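Local coordinates for uncharacterized protein (Ruminococcus gnavus, PDB 4QAN), which is of unknown function but adopts a cystatin-like fold, as a divergent member of the NTF2-like superfamily, and can bind a magnesium ion, at residues 38-42 and 43-47; 110-113 and 114-117; 134-138 and 139-143; 328-332 and 333-337. One frame throughout, in Å; residues are numbered along the deposited sequence.

Contact 1 of 4, residues 38-42 and 43-47; sequences LKKND and LDMAL
The backbone N-H of Met45 points almost straight at the carboxylate of Asp42 (N to OD1 3.1 Å, 179° at the hydrogen). This is a side-chain capping bond, and Asp42 is the N-cap residue of helix 43-48. The donor meets OD1 from above the carboxylate plane. CG lies anti to the backbone N of Asp42 (chi1 -174°), which carries the carboxylate over the start of the helix and onto Met45, where Asp42 CG packs 3.4 Å from Met45 CB with the two side chains crossing at about a right angle. The main chain of Asp42 helps as well: its O accepts from Ala46 N at 3.1 Å, within the carbonyl plane. A water lies between Asp42 OD2 (2.8 Å) and Asp44 OD2 (3.0 Å) and probably links them, though it may be shared with other acceptors. Asp44 OD2 also forms a salt bridge with Arg48, which probably eases the closeness of two like charges. Replacing Asp42 with an alanine would probably leave Met45 N without its capping acceptor and weaken the hold on the water beside Asp44. Just upstream, helix 27-39 ends in a Schellman motif: Asn41, with positive phi, is its C-prime residue, and Asp42 N bonds to Ala37 O, so one helix ends where the next is capped. Lys40 sends its NZ to Ser36 OG and Pro202 O, while its CD lies 4.2 Å from SE of Met45, a selenomethionine.

Contact 2 of 4, residues 110-113 and 114-117; sequences PEIE and TLEV
Thr114 closes the turn onto Glu111 with both its backbone and its side chain. Its OG1 donates to Glu111 O at 2.8 Å, and its N reaches the same oxygen at 3.2 Å. The two donors approach differently: the hydroxyl is tilted 19° from the carbonyl plane, whereas the amide sits well above it, 62° out. The hydroxyl can turn back over the loop because chi1 of Thr114 (61°) sets OG1 between its own N and carbonyl carbon. In that position OG1 also comes to 3.5 Å from Glu111 CB. The amide bond is that of a 3-10 turn; the hydroxyl adds a second grip on the same carbonyl. Leu115 adds the next step. Its N makes a weak bond to Ile112 O (3.3 Å), and its CB lies 3.1 Å from that oxygen. Beyond the backbone, the Ile112 and Leu115 side chains run side by side and point the same way, making an apolar contact with Ile112 CG1 and Leu115 CD1 4.1 Å apart. The turn leads from helix 87-108 into strand 116-122, where Glu116 pairs through its backbone with Lys149 of strand 140-150. Helix 27-39 lies against it: Ile112 rests on Leu38, and Lys39 NZ donates to the carbonyls of both Glu113 and Leu115.

Contact 3 of 4, residues 134-138 and 139-143; sequences ECLAA and QEVSE
Leu136 has CG anti to its carbonyl carbon (chi1 -61°), and the rotation of Val141 (chi1 164°) sets CG2 anti to its own carbonyl carbon, beside its backbone N; together they bring Leu136 CD1 against Val141 CG2. The methyls meet at 3.9 Å, with the side chains crossing at about a right angle. The same Val141 CG2 has a second apolar neighbour in Ala138 CB, at 4.3 Å, so one valine methyl is shared by a leucine and an alanine two residues apart. The chain turns sharply to allow this. Helix 126-135 ends in a Schellman motif whose C-prime residue is Ala137, at positive phi: Ala138 N bonds back to Ala133 O, and Ala137 N makes a weaker bond to Glu134 O at 3.3 Å. After that reversal Ala138 and Gln139 lead into strand 140-150, and Val141 faces back over the end of the helix the chain has just left. There it also touches Leu132 and Ala133, while on the sheet it meets Thr160 of strand 153-164. Leu136 in turn rests on His171 of strand 167-172, and its O is held by Tyr164 OH. At the start of the strand, Gln139 OE1 accepts from Lys166 N.

Contact 4 of 4, residues 328-332 and 333-337; sequences LYSYN and GKNYL
Strands 328-331 and 334-337 run antiparallel at 148° and join through a type I' turn from Tyr331 to Lys334, closed by Tyr331 N to Lys334 O (2.7 Å) and Lys334 N to Tyr331 O (3.1 Å). Tyr329 O is held twice: Asn335 ND2 reaches it at 3.1 Å, nearly straight (171°) and within the plane of the asparagine amide, and Tyr336 N comes at 3.3 Å from the opposite face of the carbonyl. Asn335 CG stands anti to its own carbonyl carbon, which puts the amide within reach of the partner strand, and its OD1 accepts from Lys371 NZ. A leucine in place of Asn335 would probably leave Tyr329 O with Tyr336 N as its one donor from the hairpin and take a partner from Lys371. This is a tight beta hairpin of the mixed sheet in the cystatin-like fold, with Gly333 at the turn, where a side chain would collide with Asn332 O. Gly333 N makes a weak bond to Ser330 OG. Across the hairpin, Tyr331 CB touches Tyr336 CE1 at 4.0 Å. Tyr331's ring has Asn332 ND2 over its centre, 3.2 Å above the plane, while that nitrogen bonds to Tyr301 O. Tyr329 and Tyr336 both meet Phe274 edge-to-face, and Tyr336 O lies in the plane of the Tyr329 ring, 3.5 Å from CD1.

The four contacts follow one another along the chain, each between adjoining segments; none encloses or crosses another. Contact 1 turns helix 27-39 into helix 43-48. Contact 2 turns helix 87-108 into strand 116-122, and it touches contact 1, tying the end of helix 27-39 to the turn before that strand. Contact 3 turns helix 126-135 into strand 140-150, the neighbour of strand 116-122 in the same antiparallel sheet, though its nearest atoms are about 14 Å from contact 2. Contact 4 closes the hairpin of strands 322-331 and 334-344 in a second, mixed sheet, its centre about 44 Å from that of contact 1 and on the opposite side of the chain's centre.

Contact 1 of 4, residues 38-42 and 43-47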
# COMPACT_ATOMS: atom_id res chain seq x y z
N LEU A 38 -18.45 -2.71 8.32
CA LEU A 38 -18.93 -1.39 7.91
C LEU A 38 -20.04 -0.90 8.83
O LEU A 38 -20.08 0.27 9.19
CB LEU A 38 -19.44 -1.42 6.47
CG LEU A 38 -18.35 -1.58 5.41
CD1 LEU A 38 -18.90 -2.21 4.14
CD2 LEU A 38 -17.69 -0.25 5.08
N LYS A 39 -20.93 -1.80 9.21
CA LYS A 39 -22.03 -1.45 10.11
C LYS A 39 -21.49 -0.94 11.45
O LYS A 39 -22.01 0.03 12.00
CB LYS A 39 -22.93 -2.66 10.34
CG LYS A 39 -24.19 -2.37 11.14
CD LYS A 39 -24.96 -3.67 11.39
CE LYS A 39 -26.27 -3.42 12.10
NZ LYS A 39 -27.16 -2.55 11.28
N LYS A 40 -20.44 -1.61 11.95
CA LYS A 40 -19.86 -1.30 13.26
C LYS A 40 -18.74 -0.29 13.15
O LYS A 40 -18.01 -0.07 14.11
CB LYS A 40 -19.31 -2.57 13.91
CG LYS A 40 -20.30 -3.69 14.06
CD LYS A 40 -19.59 -4.97 14.46
CE LYS A 40 -20.52 -5.93 15.17
NZ LYS A 40 -21.33 -6.74 14.21
N ASN A 41 -18.57 0.31 11.97
CA ASN A 41 -17.47 1.24 11.73
C ASN A 41 -16.14 0.72 12.33
O ASN A 41 -15.40 1.46 12.96
CB ASN A 41 -17.83 2.63 12.26
CG ASN A 41 -16.84 3.71 11.85
OD1 ASN A 41 -16.13 3.59 10.84
ND2 ASN A 41 -16.78 4.78 12.63
N ASP A 42 -15.85 -0.56 12.11
CA ASP A 42 -14.68 -1.21 12.71
C ASP A 42 -13.64 -1.50 11.64
O ASP A 42 -13.72 -2.49 10.92
CB ASP A 42 -15.09 -2.50 13.45
CG ASP A 42 -13.93 -3.15 14.21
OD1 ASP A 42 -12.76 -2.84 13.90
OD2 ASP A 42 -14.18 -3.99 15.10
N LEU A 43 -12.66 -0.61 11.56
CA LEU A 43 -11.66 -0.67 10.52
C LEU A 43 -10.82 -1.93 10.64
O LEU A 43 -10.53 -2.61 9.64
CB LEU A 43 -10.74 0.55 10.61
CG LEU A 43 -9.59 0.61 9.61
CD1 LEU A 43 -10.16 0.73 8.21
CD2 LEU A 43 -8.65 1.77 9.92
N ASP A 44 -10.42 -2.24 11.86
CA ASP A 44 -9.58 -3.39 12.11
C ASP A 44 -10.26 -4.64 11.55
O ASP A 44 -9.65 -5.39 10.76
CB ASP A 44 -9.32 -3.55 13.61
CG ASP A 44 -8.58 -4.81 13.94
OD1 ASP A 44 -7.35 -4.85 13.68
OD2 ASP A 44 -9.22 -5.78 14.42
N MSE A 45 -11.52 -4.84 11.95
CA MSE A 45 -12.33 -5.96 11.48
C MSE A 45 -12.37 -6.03 9.97
O MSE A 45 -12.13 -7.09 9.39
CB MSE A 45 -13.72 -5.85 12.10
CG MSE A 45 -14.55 -7.08 11.82
SE MSE A 45 -16.39 -6.76 12.46
CE MSE A 45 -17.12 -8.43 11.71
N ALA A 46 -12.64 -4.89 9.33
CA ALA A 46 -12.74 -4.76 7.87
C ALA A 46 -11.48 -5.20 7.15
O ALA A 46 -11.56 -5.97 6.19
CB ALA A 46 -13.05 -3.31 7.48
N LEU A 47 -10.33 -4.70 7.60
CA LEU A 47 -9.04 -5.05 7.01
C LEU A 47 -8.79 -6.55 6.94
O LEU A 47 -8.32 -7.06 5.93
CB LEU A 47 -7.91 -4.37 7.77
CG LEU A 47 -7.81 -2.86 7.48
CD1 LEU A 47 -6.80 -2.19 8.39
CD2 LEU A 47 -7.45 -2.63 6.03
O HOH W 1 -11.65 -4.88 16.00

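Contact 2 of 4, residues 110-113 and 114-117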
# COMPACT_ATOMS: atom_id res chain seq x y z
N PRO A 110 -25.16 7.28 3.88
CA PRO A 110 -25.48 7.95 5.14
C PRO A 110 -26.17 6.98 6.11
O PRO A 110 -26.98 6.15 5.67
CB PRO A 110 -26.43 9.07 4.70
CG PRO A 110 -27.11 8.53 3.48
CD PRO A 110 -26.11 7.64 2.80
N GLU A 111 -25.84 7.09 7.40
CA GLU A 111 -26.37 6.19 8.42
C GLU A 111 -26.05 4.74 8.06
O GLU A 111 -26.94 3.89 8.04
CB GLU A 111 -27.89 6.36 8.57
CG GLU A 111 -28.36 7.78 8.82
CD GLU A 111 -29.88 7.86 8.98
OE1 GLU A 111 -30.61 7.45 8.05
OE2 GLU A 111 -30.34 8.33 10.04
N ILE A 112 -24.79 4.48 7.74
CA ILE A 112 -24.33 3.12 7.44
C ILE A 112 -24.45 2.25 8.70
O ILE A 112 -24.57 1.03 8.61
CB ILE A 112 -22.91 3.09 6.80
CG1 ILE A 112 -22.50 1.66 6.45
CG2 ILE A 112 -21.85 3.73 7.71
CD1 ILE A 112 -21.50 1.58 5.33
N GLU A 113 -24.46 2.89 9.86
CA GLU A 113 -24.70 2.23 11.15
C GLU A 113 -26.02 1.44 11.20
O GLU A 113 -26.09 0.38 11.83
CB GLU A 113 -24.70 3.26 12.29
CG GLU A 113 -23.32 3.83 12.63
CD GLU A 113 -22.81 4.85 11.62
OE1 GLU A 113 -23.62 5.38 10.83
OE2 GLU A 113 -21.58 5.13 11.63
N THR A 114 -27.04 1.96 10.53
CA THR A 114 -28.38 1.36 10.57
C THR A 114 -28.64 0.34 9.45
O THR A 114 -29.79 0.11 9.06
CB THR A 114 -29.46 2.47 10.50
OG1 THR A 114 -29.32 3.19 9.27
CG2 THR A 114 -29.32 3.42 11.68
N LEU A 115 -27.57 -0.29 8.97
CA LEU A 115 -27.60 -1.09 7.74
C LEU A 115 -28.33 -2.44 7.88
O LEU A 115 -28.10 -3.18 8.84
CB LEU A 115 -26.16 -1.31 7.27
CG LEU A 115 -25.79 -2.27 6.14
CD1 LEU A 115 -24.49 -1.81 5.50
CD2 LEU A 115 -25.67 -3.72 6.62
N GLU A 116 -29.19 -2.76 6.92
CA GLU A 116 -29.87 -4.05 6.87
C GLU A 116 -29.59 -4.72 5.54
O GLU A 116 -29.75 -4.11 4.49
CB GLU A 116 -31.39 -3.86 7.02
CG GLU A 116 -31.88 -3.49 8.40
CD GLU A 116 -33.39 -3.36 8.47
OE1 GLU A 116 -34.11 -4.34 8.16
OE2 GLU A 116 -33.88 -2.27 8.82
N VAL A 117 -29.23 -6.00 5.58
CA VAL A 117 -28.91 -6.76 4.37
C VAL A 117 -30.16 -7.38 3.74
O VAL A 117 -30.71 -8.35 4.25
CB VAL A 117 -27.89 -7.88 4.67
CG1 VAL A 117 -27.51 -8.62 3.40
CG2 VAL A 117 -26.65 -7.29 5.34

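Contact 3 of 4, residues 134-138 and 139-143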
# COMPACT_ATOMS: atom_id res chain seq x y z
N GLU A 134 -7.91 -14.63 -13.34
CA GLU A 134 -6.62 -14.79 -14.00
C GLU A 134 -5.67 -13.64 -13.61
O GLU A 134 -4.49 -13.88 -13.36
CB GLU A 134 -6.83 -14.85 -15.51
CG GLU A 134 -5.74 -15.56 -16.28
CD GLU A 134 -5.94 -15.48 -17.78
OE1 GLU A 134 -7.09 -15.24 -18.22
OE2 GLU A 134 -4.95 -15.65 -18.52
N CYS A 135 -6.19 -12.42 -13.59
CA CYS A 135 -5.46 -11.26 -13.05
C CYS A 135 -4.93 -11.52 -11.63
O CYS A 135 -3.78 -11.23 -11.31
CB CYS A 135 -6.37 -10.01 -13.00
SG CYS A 135 -6.72 -9.20 -14.58
N LEU A 136 -5.79 -12.08 -10.79
CA LEU A 136 -5.47 -12.27 -9.38
C LEU A 136 -4.77 -13.59 -9.09
O LEU A 136 -4.34 -13.83 -7.96
CB LEU A 136 -6.76 -12.16 -8.56
CG LEU A 136 -7.49 -10.82 -8.65
CD1 LEU A 136 -8.82 -10.89 -7.91
CD2 LEU A 136 -6.66 -9.70 -8.07
N ALA A 137 -4.62 -14.43 -10.13
CA ALA A 137 -4.15 -15.82 -9.98
C ALA A 137 -4.98 -16.56 -8.91
O ALA A 137 -4.44 -17.29 -8.07
CB ALA A 137 -2.67 -15.86 -9.64
N ALA A 138 -6.29 -16.35 -8.97
CA ALA A 138 -7.21 -16.84 -7.95
C ALA A 138 -7.91 -18.11 -8.39
O ALA A 138 -8.09 -18.35 -9.58
CB ALA A 138 -8.23 -15.76 -7.63
N GLN A 139 -8.32 -18.91 -7.42
CA GLN A 139 -9.11 -20.11 -7.71
C GLN A 139 -10.47 -19.73 -8.28
O GLN A 139 -10.86 -20.25 -9.32
CB GLN A 139 -9.29 -20.94 -6.45
CG GLN A 139 -8.00 -21.51 -5.90
CD GLN A 139 -8.26 -22.52 -4.80
OE1 GLN A 139 -8.94 -22.21 -3.81
NE2 GLN A 139 -7.75 -23.73 -4.96
N GLU A 140 -11.19 -18.84 -7.60
CA GLU A 140 -12.45 -18.28 -8.09
C GLU A 140 -12.51 -16.78 -7.80
O GLU A 140 -12.04 -16.32 -6.76
CB GLU A 140 -13.66 -18.93 -7.40
CG GLU A 140 -13.81 -20.44 -7.56
CD GLU A 140 -15.23 -20.91 -7.26
OE1 GLU A 140 -16.18 -20.11 -7.44
OE2 GLU A 140 -15.40 -22.08 -6.85
N VAL A 141 -13.10 -16.02 -8.72
CA VAL A 141 -13.57 -14.66 -8.46
C VAL A 141 -15.08 -14.67 -8.55
O VAL A 141 -15.65 -15.26 -9.47
CB VAL A 141 -12.98 -13.64 -9.47
CG1 VAL A 141 -13.75 -12.33 -9.43
CG2 VAL A 141 -11.52 -13.38 -9.16
N SER A 142 -15.73 -14.02 -7.60
CA SER A 142 -17.19 -13.91 -7.62
C SER A 142 -17.60 -12.45 -7.43
O SER A 142 -17.32 -11.86 -6.39
CB SER A 142 -17.81 -14.77 -6.53
OG SER A 142 -19.18 -14.48 -6.40
N GLU A 143 -18.23 -11.87 -8.46
CA GLU A 143 -18.71 -10.50 -8.41
C GLU A 143 -20.12 -10.48 -7.87
O GLU A 143 -21.02 -11.05 -8.48
CB GLU A 143 -18.67 -9.86 -9.80
CG GLU A 143 -17.33 -9.27 -10.18
CD GLU A 143 -17.37 -8.59 -11.54
OE1 GLU A 143 -17.72 -9.28 -12.52
OE2 GLU A 143 -17.06 -7.38 -11.63

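Contact 4 of 4, residues 328-332 and 333-337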
# COMPACT_ATOMS: atom_id res chain seq x y z
N LEU A 328 24.04 11.08 -1.84
CA LEU A 328 24.83 10.78 -3.03
C LEU A 328 25.12 9.28 -3.03
O LEU A 328 25.57 8.74 -2.02
CB LEU A 328 26.13 11.58 -3.04
CG LEU A 328 27.11 11.32 -4.17
CD1 LEU A 328 26.50 11.76 -5.49
CD2 LEU A 328 28.43 12.04 -3.93
N TYR A 329 24.83 8.61 -4.15
CA TYR A 329 24.80 7.15 -4.19
C TYR A 329 25.66 6.57 -5.30
O TYR A 329 25.97 7.24 -6.27
CB TYR A 329 23.38 6.63 -4.44
CG TYR A 329 22.30 7.13 -3.50
CD1 TYR A 329 21.76 8.39 -3.65
CD2 TYR A 329 21.80 6.31 -2.49
CE1 TYR A 329 20.78 8.84 -2.81
CE2 TYR A 329 20.80 6.75 -1.64
CZ TYR A 329 20.29 8.03 -1.81
OH TYR A 329 19.30 8.51 -1.00
N SER A 330 26.02 5.30 -5.12
CA SER A 330 26.38 4.43 -6.22
C SER A 330 25.38 3.28 -6.20
O SER A 330 25.33 2.51 -5.23
CB SER A 330 27.81 3.88 -6.06
OG SER A 330 28.06 2.81 -6.98
N TYR A 331 24.57 3.19 -7.24
CA TYR A 331 23.69 2.05 -7.44
C TYR A 331 24.33 1.19 -8.51
O TYR A 331 24.24 1.51 -9.69
CB TYR A 331 22.28 2.47 -7.89
CG TYR A 331 21.42 1.27 -8.24
CD1 TYR A 331 20.95 0.42 -7.23
CD2 TYR A 331 21.10 0.95 -9.56
CE1 TYR A 331 20.17 -0.68 -7.52
CE2 TYR A 331 20.32 -0.17 -9.85
CZ TYR A 331 19.86 -0.98 -8.83
OH TYR A 331 19.09 -2.10 -9.08
N ASN A 332 24.97 0.11 -8.09
CA ASN A 332 25.69 -0.78 -9.01
C ASN A 332 26.62 -0.03 -9.96
O ASN A 332 26.72 -0.35 -11.15
CB ASN A 332 24.71 -1.67 -9.79
CG ASN A 332 23.97 -2.62 -8.87
OD1 ASN A 332 24.29 -3.82 -8.81
ND2 ASN A 332 23.02 -2.09 -8.12
N GLY A 333 27.29 0.98 -9.42
CA GLY A 333 28.32 1.71 -10.13
C GLY A 333 27.84 2.94 -10.85
O GLY A 333 28.66 3.69 -11.40
N LYS A 334 26.53 3.16 -10.89
CA LYS A 334 25.98 4.39 -11.45
C LYS A 334 25.62 5.30 -10.31
O LYS A 334 25.08 4.84 -9.30
CB LYS A 334 24.77 4.10 -12.34
CG LYS A 334 25.16 3.31 -13.59
CD LYS A 334 24.06 3.27 -14.63
CE LYS A 334 24.61 2.80 -15.97
NZ LYS A 334 23.59 2.88 -17.05
N ASN A 335 25.93 6.58 -10.47
CA ASN A 335 25.79 7.58 -9.41
C ASN A 335 24.52 8.38 -9.54
O ASN A 335 24.17 8.83 -10.63
CB ASN A 335 26.98 8.53 -9.43
CG ASN A 335 28.28 7.81 -9.26
OD1 ASN A 335 29.15 7.85 -10.13
ND2 ASN A 335 28.41 7.10 -8.15
N TYR A 336 23.86 8.57 -8.40
CA TYR A 336 22.61 9.31 -8.34
C TYR A 336 22.62 10.27 -7.16
O TYR A 336 23.42 10.14 -6.23
CB TYR A 336 21.43 8.35 -8.18
CG TYR A 336 21.24 7.43 -9.36
CD1 TYR A 336 21.94 6.22 -9.45
CD2 TYR A 336 20.38 7.77 -10.41
CE1 TYR A 336 21.78 5.38 -10.54
CE2 TYR A 336 20.22 6.93 -11.50
CZ TYR A 336 20.92 5.74 -11.56
OH TYR A 336 20.76 4.90 -12.64
N LEU A 337 21.72 11.25 -7.22
CA LEU A 337 21.43 12.11 -6.10
C LEU A 337 19.95 11.94 -5.74
O LEU A 337 19.10 11.81 -6.62
CB LEU A 337 21.70 13.55 -6.47
CG LEU A 337 21.85 14.51 -5.29
CD1 LEU A 337 23.26 14.41 -4.71
CD2 LEU A 337 21.57 15.94 -5.71